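Long-range contact in putative mandelate racemase (Salmonella typhimurium, PDB 2O56), which binds magnesium and is a mandelate racemase-like member of the enolase superfamily, probably a hydro-lyase whose substrate is not established: residues L198-D210 with Q233-Y245. Numbering follows the deposited sequence.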
ATOM      1  N   LEU A 198     -26.197 -25.318   3.798  1.00 25.41           N
ATOM      2  CA  LEU A 198     -26.408 -24.132   2.968  1.00 28.42           C
ATOM      3  C   LEU A 198     -27.345 -24.406   1.786  1.00 35.06           C
ATOM      4  O   LEU A 198     -27.946 -23.488   1.251  1.00 31.83           O
ATOM      5  CB  LEU A 198     -25.070 -23.584   2.464  1.00 30.10           C
ATOM      6  CG  LEU A 198     -24.199 -22.927   3.539  1.00 37.86           C
ATOM      7  CD1 LEU A 198     -22.869 -22.518   2.949  1.00 24.40           C
ATOM      8  CD2 LEU A 198     -24.912 -21.712   4.171  1.00 34.76           C
ATOM      9  N   ARG A 199     -27.457 -25.675   1.394  1.00 33.78           N
ATOM     10  CA  ARG A 199     -28.313 -26.092   0.275  1.00 31.16           C
ATOM     11  C   ARG A 199     -29.788 -25.803   0.565  1.00 29.85           C
ATOM     12  O   ARG A 199     -30.534 -25.362  -0.326  1.00 37.83           O
ATOM     13  CB  ARG A 199     -28.093 -27.590   0.008  1.00 39.39           C
ATOM     14  CG  ARG A 199     -29.031 -28.245  -1.007  1.00 42.08           C
ATOM     15  CD  ARG A 199     -28.675 -27.908  -2.433  1.00 42.38           C
ATOM     16  NE  ARG A 199     -27.239 -27.844  -2.678  1.00 54.01           N
ATOM     17  CZ  ARG A 199     -26.677 -27.036  -3.577  1.00 66.84           C
ATOM     18  NH1 ARG A 199     -27.435 -26.236  -4.321  1.00 54.40           N
ATOM     19  NH2 ARG A 199     -25.357 -27.025  -3.729  1.00 47.95           N
ATOM     20  N   LEU A 200     -30.185 -26.048   1.814  1.00 31.14           N
ATOM     21  CA  LEU A 200     -31.489 -25.675   2.330  1.00 34.21           C
ATOM     22  C   LEU A 200     -31.799 -24.184   2.139  1.00 40.13           C
ATOM     23  O   LEU A 200     -32.821 -23.824   1.554  1.00 30.43           O
ATOM     24  CB  LEU A 200     -31.592 -26.054   3.807  1.00 35.01           C
ATOM     25  CG  LEU A 200     -32.935 -25.817   4.510  1.00 36.36           C
ATOM     26  CD1 LEU A 200     -34.089 -26.533   3.784  1.00 32.98           C
ATOM     27  CD2 LEU A 200     -32.843 -26.276   5.959  1.00 33.84           C
ATOM     28  N   GLY A 201     -30.904 -23.332   2.639  1.00 35.45           N
ATOM     29  CA  GLY A 201     -30.932 -21.896   2.382  1.00 26.95           C
ATOM     30  C   GLY A 201     -31.065 -21.539   0.911  1.00 30.01           C
ATOM     31  O   GLY A 201     -31.907 -20.717   0.558  1.00 33.19           O
ATOM     32  N   TYR A 202     -30.241 -22.156   0.057  1.00 27.64           N
ATOM     33  CA  TYR A 202     -30.324 -21.911  -1.380  1.00 29.76           C
ATOM     34  C   TYR A 202     -31.677 -22.309  -1.987  1.00 34.89           C
ATOM     35  O   TYR A 202     -32.214 -21.592  -2.843  1.00 30.99           O
ATOM     36  CB  TYR A 202     -29.222 -22.656  -2.142  1.00 26.10           C
ATOM     37  CG  TYR A 202     -29.411 -22.548  -3.635  1.00 36.88           C
ATOM     38  CD1 TYR A 202     -28.992 -21.411  -4.319  1.00 33.79           C
ATOM     39  CD2 TYR A 202     -30.058 -23.560  -4.359  1.00 33.64           C
ATOM     40  CE1 TYR A 202     -29.189 -21.288  -5.684  1.00 30.56           C
ATOM     41  CE2 TYR A 202     -30.264 -23.435  -5.715  1.00 31.04           C
ATOM     42  CZ  TYR A 202     -29.831 -22.307  -6.371  1.00 36.39           C
ATOM     43  OH  TYR A 202     -30.028 -22.181  -7.723  1.00 36.17           O
ATOM     44  N   ASP A 203     -32.188 -23.472  -1.580  1.00 35.07           N
ATOM     45  CA  ASP A 203     -33.462 -23.994  -2.119  1.00 35.49           C
ATOM     46  C   ASP A 203     -34.641 -23.117  -1.705  1.00 31.69           C
ATOM     47  O   ASP A 203     -35.522 -22.838  -2.515  1.00 32.82           O
ATOM     48  CB  ASP A 203     -33.717 -25.426  -1.642  1.00 30.43           C
ATOM     49  CG  ASP A 203     -32.805 -26.439  -2.301  1.00 34.82           C
ATOM     50  OD1 ASP A 203     -32.234 -26.162  -3.387  1.00 34.77           O
ATOM     51  OD2 ASP A 203     -32.650 -27.520  -1.713  1.00 37.07           O
ATOM     52  N   ARG A 204     -34.654 -22.674  -0.451  1.00 30.09           N
ATOM     53  CA  ARG A 204     -35.646 -21.690  -0.016  1.00 29.41           C
ATOM     54  C   ARG A 204     -35.560 -20.408  -0.854  1.00 35.34           C
ATOM     55  O   ARG A 204     -36.569 -19.892  -1.340  1.00 28.31           O
ATOM     56  CB  ARG A 204     -35.482 -21.357   1.472  1.00 25.43           C
ATOM     57  CG  ARG A 204     -35.877 -22.472   2.422  1.00 29.89           C
ATOM     58  CD  ARG A 204     -35.127 -22.334   3.714  1.00 29.26           C
ATOM     59  NE  ARG A 204     -35.668 -23.166   4.786  1.00 28.84           N
ATOM     60  CZ  ARG A 204     -35.131 -23.275   5.995  1.00 40.70           C
ATOM     61  NH1 ARG A 204     -34.016 -22.618   6.294  1.00 29.47           N
ATOM     62  NH2 ARG A 204     -35.701 -24.051   6.908  1.00 31.58           N
ATOM     63  N   MET A 205     -34.343 -19.918  -1.053  1.00 30.72           N
ATOM     64  CA  MET A 205     -34.143 -18.665  -1.771  1.00 32.57           C
ATOM     65  C   MET A 205     -34.524 -18.795  -3.255  1.00 30.89           C
ATOM     66  O   MET A 205     -35.106 -17.874  -3.839  1.00 29.27           O
ATOM     67  CB  MET A 205     -32.701 -18.181  -1.601  1.00 30.76           C
ATOM     68  CG  MET A 205     -32.471 -16.762  -2.067  1.00 33.21           C
ATOM     69  SD  MET A 205     -32.827 -15.561  -0.800  1.00 36.45           S
ATOM     70  CE  MET A 205     -31.521 -15.916   0.380  1.00 33.00           C
ATOM     71  N   ALA A 206     -34.223 -19.946  -3.856  1.00 33.86           N
ATOM     72  CA  ALA A 206     -34.511 -20.149  -5.276  1.00 30.78           C
ATOM     73  C   ALA A 206     -36.014 -20.339  -5.495  1.00 36.12           C
ATOM     74  O   ALA A 206     -36.555 -19.958  -6.542  1.00 32.73           O
ATOM     75  CB  ALA A 206     -33.726 -21.361  -5.813  1.00 27.30           C
ATOM     76  N   ALA A 207     -36.678 -20.928  -4.497  1.00 37.48           N
ATOM     77  CA  ALA A 207     -38.147 -21.022  -4.441  1.00 34.76           C
ATOM     78  C   ALA A 207     -38.815 -19.647  -4.459  1.00 38.23           C
ATOM     79  O   ALA A 207     -39.762 -19.411  -5.203  1.00 33.78           O
ATOM     80  CB  ALA A 207     -38.575 -21.806  -3.188  1.00 32.12           C
ATOM     81  N   ILE A 208     -38.314 -18.728  -3.644  1.00 30.22           N
ATOM     82  CA  ILE A 208     -38.801 -17.345  -3.687  1.00 29.55           C
ATOM     83  C   ILE A 208     -38.634 -16.726  -5.079  1.00 32.41           C
ATOM     84  O   ILE A 208     -39.606 -16.219  -5.644  1.00 36.61           O
ATOM     85  CB  ILE A 208     -38.145 -16.446  -2.600  1.00 30.04           C
ATOM     86  CG1 ILE A 208     -38.490 -16.968  -1.211  1.00 27.77           C
ATOM     87  CG2 ILE A 208     -38.615 -15.001  -2.760  1.00 31.67           C
ATOM     88  CD1 ILE A 208     -37.669 -16.334  -0.088  1.00 33.79           C
ATOM     89  N   ARG A 209     -37.429 -16.797  -5.645  1.00 30.93           N
ATOM     90  CA  ARG A 209     -37.155 -16.167  -6.946  1.00 32.34           C
ATOM     91  C   ARG A 209     -38.038 -16.742  -8.067  1.00 32.44           C
ATOM     92  O   ARG A 209     -38.496 -16.010  -8.959  1.00 32.18           O
ATOM     93  CB  ARG A 209     -35.660 -16.276  -7.309  1.00 27.74           C
ATOM     94  CG  ARG A 209     -35.275 -15.833  -8.745  1.00 29.11           C
ATOM     95  CD  ARG A 209     -35.651 -14.374  -9.065  1.00 35.92           C
ATOM     96  NE  ARG A 209     -34.758 -13.418  -8.406  1.00 29.30           N
ATOM     97  CZ  ARG A 209     -35.126 -12.231  -7.941  1.00 32.40           C
ATOM     98  NH1 ARG A 209     -36.385 -11.819  -8.047  1.00 26.54           N
ATOM     99  NH2 ARG A 209     -34.218 -11.446  -7.351  1.00 28.73           N
ATOM    100  N   ASP A 210     -38.268 -18.052  -8.009  1.00 36.25           N
ATOM    101  CA  ASP A 210     -39.156 -18.741  -8.955  1.00 39.31           C
ATOM    102  C   ASP A 210     -40.601 -18.258  -8.832  1.00 41.08           C
ATOM    103  O   ASP A 210     -41.288 -18.068  -9.836  1.00 46.45           O
ATOM    104  CB  ASP A 210     -39.084 -20.254  -8.730  1.00 37.21           C
ATOM    105  CG  ASP A 210     -37.801 -20.861  -9.273  1.00 55.98           C
ATOM    106  OD1 ASP A 210     -37.194 -20.246 -10.183  1.00 65.77           O
ATOM    107  OD2 ASP A 210     -37.400 -21.950  -8.790  1.00 72.46           O
ATOM    108  N   GLN A 233     -19.203 -18.794   1.042  1.00 25.12           N
ATOM    109  CA  GLN A 233     -19.743 -20.055   0.503  1.00 24.52           C
ATOM    110  C   GLN A 233     -21.198 -19.838   0.062  1.00 26.18           C
ATOM    111  O   GLN A 233     -21.573 -20.146  -1.068  1.00 30.08           O
ATOM    112  CB  GLN A 233     -19.671 -21.131   1.592  1.00 27.26           C
ATOM    113  CG  GLN A 233     -19.701 -22.560   1.052  1.00 31.15           C
ATOM    114  CD  GLN A 233     -19.651 -23.604   2.158  1.00 33.45           C
ATOM    115  OE1 GLN A 233     -19.059 -23.388   3.214  1.00 31.77           O
ATOM    116  NE2 GLN A 233     -20.299 -24.739   1.919  1.00 31.09           N
ATOM    117  N   PHE A 234     -21.992 -19.255   0.956  1.00 25.33           N
ATOM    118  CA  PHE A 234     -23.390 -18.973   0.678  1.00 27.06           C
ATOM    119  C   PHE A 234     -23.611 -17.935  -0.412  1.00 34.43           C
ATOM    120  O   PHE A 234     -24.439 -18.132  -1.307  1.00 23.45           O
ATOM    121  CB  PHE A 234     -24.145 -18.582   1.949  1.00 26.32           C
ATOM    122  CG  PHE A 234     -25.626 -18.535   1.750  1.00 30.57           C
ATOM    123  CD1 PHE A 234     -26.325 -19.694   1.395  1.00 24.87           C
ATOM    124  CD2 PHE A 234     -26.320 -17.337   1.868  1.00 25.35           C
ATOM    125  CE1 PHE A 234     -27.689 -19.659   1.186  1.00 31.21           C
ATOM    126  CE2 PHE A 234     -27.692 -17.298   1.664  1.00 32.81           C
ATOM    127  CZ  PHE A 234     -28.375 -18.469   1.322  1.00 23.34           C
ATOM    128  N   GLY A 235     -22.867 -16.833  -0.361  1.00 23.74           N
ATOM    129  CA  GLY A 235     -23.064 -15.767  -1.361  1.00 22.55           C
ATOM    130  C   GLY A 235     -22.832 -16.242  -2.785  1.00 24.33           C
ATOM    131  O   GLY A 235     -23.582 -15.880  -3.707  1.00 29.56           O
ATOM    132  N   ARG A 236     -21.802 -17.066  -2.962  1.00 27.68           N
ATOM    133  CA  ARG A 236     -21.450 -17.639  -4.266  0.60 32.52           C
ATOM    134  C   ARG A 236     -22.553 -18.559  -4.793  1.00 25.51           C
ATOM    135  O   ARG A 236     -22.777 -18.640  -5.992  1.00 31.00           O
ATOM    136  CB  ARG A 236     -20.148 -18.436  -4.169  0.60 31.80           C
ATOM    137  CG  ARG A 236     -18.881 -17.588  -4.207  0.60 42.84           C
ATOM    138  CD  ARG A 236     -17.648 -18.464  -4.360  0.60 48.84           C
ATOM    139  NE  ARG A 236     -16.418 -17.680  -4.380  0.60 43.63           N
ATOM    140  CZ  ARG A 236     -15.275 -18.050  -3.808  0.60 49.15           C
ATOM    141  NH1 ARG A 236     -15.183 -19.207  -3.154  0.60 35.41           N
ATOM    142  NH2 ARG A 236     -14.220 -17.251  -3.887  0.60 29.54           N
ATOM    143  N   MET A 237     -23.222 -19.258  -3.877  1.00 26.89           N
ATOM    144  CA  MET A 237     -24.362 -20.136  -4.209  1.00 34.03           C
ATOM    145  C   MET A 237     -25.564 -19.334  -4.729  1.00 34.53           C
ATOM    146  O   MET A 237     -26.238 -19.753  -5.675  1.00 35.08           O
ATOM    147  CB  MET A 237     -24.795 -20.934  -2.983  1.00 28.91           C
ATOM    148  CG  MET A 237     -23.813 -22.014  -2.541  1.00 40.40           C
ATOM    149  SD  MET A 237     -24.468 -23.038  -1.193  1.00 46.46           S
ATOM    150  CE  MET A 237     -25.856 -23.762  -2.029  1.00 34.33           C
ATOM    151  N   ILE A 238     -25.813 -18.175  -4.120  1.00 33.11           N
ATOM    152  CA  ILE A 238     -27.008 -17.381  -4.411  1.00 32.03           C
ATOM    153  C   ILE A 238     -26.799 -16.260  -5.446  1.00 32.45           C
ATOM    154  O   ILE A 238     -27.770 -15.637  -5.898  1.00 32.49           O
ATOM    155  CB  ILE A 238     -27.703 -16.847  -3.116  1.00 27.60           C
ATOM    156  CG1 ILE A 238     -26.797 -15.870  -2.343  1.00 27.50           C
ATOM    157  CG2 ILE A 238     -28.131 -18.000  -2.227  1.00 20.92           C
ATOM    158  CD1 ILE A 238     -27.545 -15.053  -1.323  1.00 25.17           C
ATOM    159  N   GLU A 239     -25.547 -16.036  -5.845  1.00 25.27           N
ATOM    160  CA  GLU A 239     -25.218 -15.074  -6.917  1.00 34.30           C
ATOM    161  C   GLU A 239     -26.155 -15.088  -8.130  1.00 37.68           C
ATOM    162  O   GLU A 239     -26.581 -14.041  -8.604  1.00 42.08           O
ATOM    163  CB  GLU A 239     -23.793 -15.299  -7.421  1.00 35.73           C
ATOM    164  CG  GLU A 239     -22.784 -14.443  -6.751  1.00 47.99           C
ATOM    165  CD  GLU A 239     -21.375 -14.871  -7.073  1.00 56.31           C
ATOM    166  OE1 GLU A 239     -21.177 -15.654  -8.030  1.00 47.51           O
ATOM    167  OE2 GLU A 239     -20.465 -14.424  -6.353  1.00 33.73           O
ATOM    168  N   GLU A 240     -26.462 -16.281  -8.632  1.00 31.57           N
ATOM    169  CA  GLU A 240     -27.252 -16.431  -9.855  1.00 32.36           C
ATOM    170  C   GLU A 240     -28.738 -16.094  -9.651  1.00 35.28           C
ATOM    171  O   GLU A 240     -29.485 -15.970 -10.620  1.00 36.70           O
ATOM    172  CB  GLU A 240     -27.137 -17.881 -10.357  1.00 32.52           C
ATOM    173  CG  GLU A 240     -27.982 -18.861  -9.511  1.00 50.64           C
ATOM    174  CD  GLU A 240     -27.520 -20.303  -9.575  1.00 67.63           C
ATOM    175  OE1 GLU A 240     -26.315 -20.556  -9.802  1.00 90.24           O
ATOM    176  OE2 GLU A 240     -28.375 -21.191  -9.381  1.00 60.51           O
ATOM    177  N   LEU A 241     -29.176 -15.958  -8.402  1.00 39.03           N
ATOM    178  CA  LEU A 241     -30.576 -15.659  -8.128  1.00 35.95           C
ATOM    179  C   LEU A 241     -30.949 -14.172  -8.281  1.00 38.30           C
ATOM    180  O   LEU A 241     -32.121 -13.808  -8.139  1.00 41.64           O
ATOM    181  CB  LEU A 241     -30.995 -16.208  -6.752  1.00 33.40           C
ATOM    182  CG  LEU A 241     -30.772 -17.703  -6.498  1.00 32.20           C
ATOM    183  CD1 LEU A 241     -31.207 -18.079  -5.098  1.00 28.77           C
ATOM    184  CD2 LEU A 241     -31.517 -18.554  -7.514  1.00 37.39           C
ATOM    185  N   GLY A 242     -29.971 -13.323  -8.591  1.00 30.71           N
ATOM    186  CA  GLY A 242     -30.223 -11.898  -8.813  1.00 29.58           C
ATOM    187  C   GLY A 242     -30.532 -11.187  -7.499  1.00 38.30           C
ATOM    188  O   GLY A 242     -31.569 -10.544  -7.361  1.00 46.78           O
ATOM    189  N   ILE A 243     -29.626 -11.305  -6.533  1.00 29.33           N
ATOM    190  CA  ILE A 243     -29.797 -10.737  -5.176  1.00 26.47           C
ATOM    191  C   ILE A 243     -29.552  -9.209  -5.125  1.00 30.37           C
ATOM    192  O   ILE A 243     -28.536  -8.715  -5.641  1.00 26.97           O
ATOM    193  CB  ILE A 243     -28.907 -11.533  -4.165  1.00 30.64           C
ATOM    194  CG1 ILE A 243     -29.275 -13.015  -4.222  1.00 26.43           C
ATOM    195  CG2 ILE A 243     -29.045 -11.025  -2.711  1.00 23.57           C
ATOM    196  CD1 ILE A 243     -30.723 -13.306  -3.720  1.00 27.70           C
ATOM    197  N   PHE A 244     -30.496  -8.472  -4.521  1.00 28.72           N
ATOM    198  CA  PHE A 244     -30.512  -6.983  -4.533  1.00 24.07           C
ATOM    199  C   PHE A 244     -29.344  -6.443  -3.694  1.00 29.92           C
ATOM    200  O   PHE A 244     -28.522  -5.657  -4.170  1.00 28.04           O
ATOM    201  CB  PHE A 244     -31.815  -6.491  -3.910  1.00 16.93           C
ATOM    202  CG  PHE A 244     -32.155  -5.068  -4.200  1.00 22.96           C
ATOM    203  CD1 PHE A 244     -32.144  -4.571  -5.498  1.00 33.91           C
ATOM    204  CD2 PHE A 244     -32.555  -4.227  -3.164  1.00 30.63           C
ATOM    205  CE1 PHE A 244     -32.489  -3.247  -5.743  1.00 32.98           C
ATOM    206  CE2 PHE A 244     -32.911  -2.897  -3.406  1.00 29.55           C
ATOM    207  CZ  PHE A 244     -32.858  -2.411  -4.694  1.00 26.26           C
ATOM    208  N   TYR A 245     -29.301  -6.861  -2.439  1.00 25.02           N
ATOM    209  CA  TYR A 245     -28.041  -6.865  -1.708  1.00 24.60           C
ATOM    210  C   TYR A 245     -27.954  -7.938  -0.640  1.00 25.77           C
ATOM    211  O   TYR A 245     -28.934  -8.615  -0.350  1.00 27.55           O
ATOM    212  CB  TYR A 245     -27.727  -5.468  -1.176  1.00 19.90           C
ATOM    213  CG  TYR A 245     -28.849  -4.733  -0.452  1.00 18.58           C
ATOM    214  CD1 TYR A 245     -29.081  -4.933   0.904  1.00 25.62           C
ATOM    215  CD2 TYR A 245     -29.635  -3.784  -1.118  1.00 23.48           C
ATOM    216  CE1 TYR A 245     -30.075  -4.237   1.573  1.00 26.05           C
ATOM    217  CE2 TYR A 245     -30.633  -3.081  -0.447  1.00 22.34           C
ATOM    218  CZ  TYR A 245     -30.851  -3.323   0.888  1.00 22.80           C
ATOM    219  OH  TYR A 245     -31.823  -2.625   1.561  1.00 28.34           O
TER
HETATM  220  O   HOH W   1     -33.240  -9.075  -6.389  1.00 34.44           O
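Leu198, Tyr202 and Met205 of helix 195-212 pack against Phe234 and Met237 of helix 228-238 and against Leu241, an apolar contact between neighbouring outer helices of the barrel domain. The axes of 198-210 and 233-238 come within 10.1 Å, 33° from parallel. Phe234 turns its ring edge to the backbone of Gly201 and Tyr202, with CE1 3.7 Å from Tyr202 N. Leu198 CD2 touches the same ring obliquely. Met237 bends at chi3 (63°), bringing CE 3.5 Å from Tyr202 CB and over one face of the Arg199 guanidinium, which is salt-bridged to Asp195. Helix 195-212 joins strand 170-173 to strand 217-221, and helix 228-238 leads on to strand 246-247: successive beta-alpha-beta units of the (beta/alpha)-barrel of this superfamily. Glu221, ending strand 217-221, binds magnesium. Leu241 CD1 fits against Met205 CG at 3.5 Å. The Tyr202 hydroxyl donates to Glu240 OE2 (2.5 Å) from the anti side of the carboxylate, 30° out of its plane, with ring and carboxylate perpendicular. Arg209 NE gives Leu241 O a nearly straight bond of 2.7 Å, in the guanidinium plane. NH2 adds weak bonds to Leu241 O and Gly242 O, while NH1 binds the carbonyls of Gly213 and Val216.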